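PDB 3VPB: glutamate--LysW ligase ArgX from Sulfolobus tokodaii, which probably catalyses the ATP-dependent joining of glutamate, through its amino group, to the gamma-carboxyl of the C-terminal glutamate of the carrier protein LysW in arginine biosynthesis. Local coordinates for residues B[184-196]-B[206-219]. Numbering follows the deposited sequence.
Sequences EELLGCYARNIPP and GGTPSNIEVDEKLK. With GLU (glutamic acid), chain M; SO4 (sulfate ion), chain P.
Leu186 slides its CD2 past CG1 of Val214 (4.0 Å), two branched apolar chains, one on strand 185-193 and the other just ahead of helix 216-229. Cys189, disulfide-bonded to Cys179, turns CB to Ile212 and Val214 and SG to Leu218. A water donates to Cys189 O and accepts from Ile212 N. The ring of Tyr190 lies beside Pro209, CE2 to CB 3.4 Å, with Ser210 O at its edge; its hydroxyl donates to OE2 of the bound glutamate (2.7 Å). Small Ala191 leaves room for Ile212 CG2 and exchanges backbone bonds with Ser210. This antiparallel pairing places strand 208-211 at one margin of the five-stranded sheet of the ATP-grasp domain. On the face shared with Pro209, the long Arg192 bends at chi3 (-67°) to bring NH2 to the glutamate O (2.9 Å), while NH1 meets Asp176 and Asp237. Asn193 ND2 donates to Ser210 OG (2.8 Å), nearly in its amide plane, and to Thr208 O (3.1 Å), which Asn193 N reaches from the opposite face. A leucine in its place would probably leave Ser210 OG without this donor and Thr208 O with one bond fewer. Pro195 lays CG against Gly206 C (3.7 Å); a CB on Gly206 would be tight there and jammed against the preceding carbonyl O.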
# COMPACT_ATOMS: atom_id res chain seq x y z
N GLU B 184 2.58 29.22 -23.56
CA GLU B 184 4.06 29.36 -23.57
C GLU B 184 4.57 30.80 -23.45
O GLU B 184 5.71 31.10 -23.82
CB GLU B 184 4.73 28.59 -24.73
CG GLU B 184 4.24 27.15 -24.86
CD GLU B 184 4.92 26.34 -25.95
OE1 GLU B 184 5.84 26.84 -26.63
OE2 GLU B 184 4.52 25.17 -26.13
N GLU B 185 3.73 31.68 -22.94
CA GLU B 185 4.14 33.05 -22.60
C GLU B 185 4.02 33.24 -21.11
O GLU B 185 3.06 32.77 -20.50
CB GLU B 185 3.26 34.08 -23.29
CG GLU B 185 3.34 34.02 -24.82
CD GLU B 185 2.97 35.33 -25.49
OE1 GLU B 185 3.70 35.71 -26.43
OE2 GLU B 185 1.97 35.97 -25.09
N LEU B 186 4.98 33.95 -20.54
CA LEU B 186 4.96 34.21 -19.10
C LEU B 186 3.76 35.06 -18.67
O LEU B 186 3.51 36.15 -19.21
CB LEU B 186 6.27 34.89 -18.67
CG LEU B 186 6.31 35.24 -17.17
CD1 LEU B 186 6.35 33.97 -16.28
CD2 LEU B 186 7.49 36.16 -16.87
N LEU B 187 3.01 34.57 -17.67
CA LEU B 187 1.91 35.35 -17.10
C LEU B 187 2.41 36.19 -15.91
O LEU B 187 2.05 37.37 -15.75
CB LEU B 187 0.76 34.43 -16.67
CG LEU B 187 -0.48 35.09 -16.06
CD1 LEU B 187 -1.27 35.88 -17.13
CD2 LEU B 187 -1.37 34.08 -15.36
N GLY B 188 3.24 35.58 -15.07
CA GLY B 188 3.75 36.29 -13.92
C GLY B 188 4.49 35.33 -13.00
O GLY B 188 4.46 34.12 -13.22
N CYS B 189 5.12 35.91 -11.97
CA CYS B 189 5.90 35.16 -10.99
C CYS B 189 5.70 35.77 -9.63
O CYS B 189 5.39 36.96 -9.49
CB CYS B 189 7.41 35.19 -11.30
SG CYS B 189 7.96 34.48 -12.85
N TYR B 190 5.88 34.96 -8.59
CA TYR B 190 5.90 35.50 -7.26
C TYR B 190 6.80 34.62 -6.39
O TYR B 190 7.28 33.56 -6.84
CB TYR B 190 4.48 35.66 -6.70
CG TYR B 190 3.86 34.39 -6.20
CD1 TYR B 190 3.32 33.48 -7.10
CD2 TYR B 190 3.81 34.10 -4.84
CE1 TYR B 190 2.75 32.30 -6.65
CE2 TYR B 190 3.24 32.96 -4.39
CZ TYR B 190 2.72 32.05 -5.31
OH TYR B 190 2.17 30.89 -4.87
N ALA B 191 7.05 35.06 -5.16
CA ALA B 191 7.86 34.32 -4.22
C ALA B 191 6.99 33.61 -3.19
O ALA B 191 6.08 34.22 -2.64
CB ALA B 191 8.81 35.29 -3.49
N ARG B 192 7.28 32.34 -2.93
CA ARG B 192 6.66 31.60 -1.82
C ARG B 192 7.67 31.55 -0.70
O ARG B 192 8.71 30.87 -0.83
CB ARG B 192 6.32 30.18 -2.26
CG ARG B 192 5.24 30.09 -3.31
CD ARG B 192 4.97 28.65 -3.71
NE ARG B 192 6.12 28.08 -4.42
CZ ARG B 192 6.09 26.93 -5.10
NH1 ARG B 192 7.19 26.50 -5.72
NH2 ARG B 192 4.97 26.20 -5.17
N ASN B 193 7.39 32.27 0.39
CA ASN B 193 8.34 32.38 1.51
C ASN B 193 8.14 31.28 2.51
O ASN B 193 7.03 31.06 2.96
CB ASN B 193 8.23 33.76 2.17
CG ASN B 193 8.60 34.87 1.20
OD1 ASN B 193 9.78 35.15 0.99
ND2 ASN B 193 7.58 35.48 0.57
N ILE B 194 9.23 30.60 2.85
CA ILE B 194 9.24 29.45 3.76
C ILE B 194 8.86 29.86 5.19
O ILE B 194 9.46 30.78 5.75
CB ILE B 194 10.63 28.72 3.71
CG1 ILE B 194 10.89 28.24 2.28
CG2 ILE B 194 10.66 27.58 4.72
CD1 ILE B 194 12.37 27.93 1.91
N PRO B 195 7.87 29.16 5.78
CA PRO B 195 7.45 29.53 7.13
C PRO B 195 8.37 28.91 8.19
O PRO B 195 9.15 28.01 7.88
CB PRO B 195 6.03 28.95 7.21
CG PRO B 195 6.11 27.69 6.35
CD PRO B 195 7.03 28.10 5.20
N PRO B 196 8.32 29.43 9.44
CA PRO B 196 9.03 28.78 10.55
C PRO B 196 8.74 27.29 10.63
O PRO B 196 7.60 26.87 10.38
CB PRO B 196 8.45 29.49 11.78
CG PRO B 196 8.07 30.81 11.30
CD PRO B 196 7.67 30.69 9.86
N GLY B 206 2.05 26.23 4.28
CA GLY B 206 2.20 27.47 5.04
C GLY B 206 3.07 28.54 4.36
O GLY B 206 3.26 29.64 4.91
N GLY B 207 3.61 28.22 3.19
CA GLY B 207 4.39 29.19 2.40
C GLY B 207 3.55 30.45 2.21
O GLY B 207 2.36 30.38 1.86
N THR B 208 4.16 31.60 2.47
CA THR B 208 3.44 32.86 2.35
C THR B 208 3.84 33.60 1.06
O THR B 208 5.03 33.78 0.78
CB THR B 208 3.66 33.76 3.58
OG1 THR B 208 5.05 34.05 3.70
CG2 THR B 208 3.20 33.06 4.85
N PRO B 209 2.85 34.02 0.26
CA PRO B 209 3.14 34.69 -1.02
C PRO B 209 3.61 36.13 -0.88
O PRO B 209 3.12 36.87 -0.03
CB PRO B 209 1.79 34.62 -1.76
CG PRO B 209 0.92 33.64 -0.93
CD PRO B 209 1.40 33.83 0.46
N SER B 210 4.58 36.53 -1.70
CA SER B 210 4.94 37.94 -1.82
C SER B 210 5.42 38.19 -3.24
O SER B 210 5.83 37.26 -3.94
CB SER B 210 6.01 38.36 -0.81
OG SER B 210 7.25 37.75 -1.09
N ASN B 211 5.35 39.45 -3.67
CA ASN B 211 5.76 39.78 -5.04
C ASN B 211 7.27 39.92 -5.23
O ASN B 211 8.01 40.13 -4.26
CB ASN B 211 4.99 41.02 -5.55
CG ASN B 211 5.34 42.28 -4.78
OD1 ASN B 211 5.38 42.28 -3.55
ND2 ASN B 211 5.59 43.37 -5.52
N ILE B 212 7.73 39.79 -6.48
CA ILE B 212 9.14 39.98 -6.84
C ILE B 212 9.27 40.80 -8.11
O ILE B 212 8.32 40.92 -8.89
CB ILE B 212 9.92 38.64 -7.08
CG1 ILE B 212 9.25 37.80 -8.17
CG2 ILE B 212 10.03 37.85 -5.77
CD1 ILE B 212 10.15 36.68 -8.79
N GLU B 213 10.45 41.35 -8.34
CA GLU B 213 10.77 41.91 -9.64
C GLU B 213 11.16 40.76 -10.56
O GLU B 213 11.98 39.91 -10.20
CB GLU B 213 11.92 42.90 -9.53
CG GLU B 213 12.10 43.74 -10.80
CD GLU B 213 12.60 45.14 -10.52
OE1 GLU B 213 13.10 45.39 -9.40
OE2 GLU B 213 12.49 46.01 -11.42
N VAL B 214 10.56 40.73 -11.74
CA VAL B 214 10.89 39.72 -12.72
C VAL B 214 11.90 40.30 -13.70
O VAL B 214 11.56 41.17 -14.52
CB VAL B 214 9.65 39.19 -13.47
CG1 VAL B 214 10.02 37.98 -14.31
CG2 VAL B 214 8.53 38.86 -12.48
N ASP B 215 13.13 39.83 -13.62
CA ASP B 215 14.18 40.30 -14.52
C ASP B 215 14.22 39.45 -15.78
O ASP B 215 13.57 38.39 -15.86
CB ASP B 215 15.55 40.33 -13.82
CG ASP B 215 15.99 38.95 -13.30
OD1 ASP B 215 15.90 37.94 -14.04
OD2 ASP B 215 16.48 38.89 -12.15
N GLU B 216 14.98 39.90 -16.77
CA GLU B 216 15.02 39.21 -18.05
C GLU B 216 15.46 37.75 -17.97
O GLU B 216 14.86 36.91 -18.62
CB GLU B 216 15.85 39.97 -19.09
CG GLU B 216 14.98 40.86 -19.97
CD GLU B 216 13.91 40.07 -20.76
OE1 GLU B 216 14.16 38.91 -21.17
OE2 GLU B 216 12.80 40.63 -20.96
N LYS B 217 16.50 37.46 -17.18
CA LYS B 217 17.04 36.11 -17.07
C LYS B 217 15.97 35.16 -16.55
O LYS B 217 15.89 34.03 -16.98
CB LYS B 217 18.26 36.05 -16.14
CG LYS B 217 19.44 36.94 -16.54
CD LYS B 217 20.07 37.64 -15.32
CE LYS B 217 19.21 38.82 -14.82
NZ LYS B 217 18.57 39.64 -15.93
N LEU B 218 15.15 35.63 -15.61
CA LEU B 218 14.07 34.80 -15.05
C LEU B 218 13.02 34.50 -16.12
O LEU B 218 12.63 33.35 -16.28
CB LEU B 218 13.40 35.49 -13.87
CG LEU B 218 12.28 34.74 -13.15
CD1 LEU B 218 12.69 33.30 -12.79
CD2 LEU B 218 11.83 35.52 -11.94
N LYS B 219 12.59 35.54 -16.84
CA LYS B 219 11.59 35.37 -17.88
C LYS B 219 12.07 34.38 -18.93
O LYS B 219 11.33 33.50 -19.33
CB LYS B 219 11.24 36.73 -18.54
CG LYS B 219 10.43 36.60 -19.85
CD LYS B 219 10.91 37.65 -20.87
CE LYS B 219 10.87 37.15 -22.34
NZ LYS B 219 11.83 36.06 -22.78
N GLU M . 0.56 23.97 -5.19
CA GLU M . 1.16 25.31 -4.97
C GLU M . 1.72 25.40 -3.57
O GLU M . 2.68 26.15 -3.37
CB GLU M . 0.10 26.42 -5.17
CG GLU M . 0.68 27.82 -5.20
CD GLU M . -0.37 28.91 -5.41
OE1 GLU M . -1.49 28.79 -4.85
OE2 GLU M . -0.04 29.89 -6.13
OXT GLU M . 1.21 24.75 -2.62
S SO4 P . 3.46 22.20 -6.10
O1 SO4 P . 3.59 20.81 -6.54
O2 SO4 P . 2.79 22.21 -4.81
O3 SO4 P . 4.74 22.94 -6.03
O4 SO4 P . 2.55 22.89 -7.01
O HOH W 1 5.37 39.16 -8.06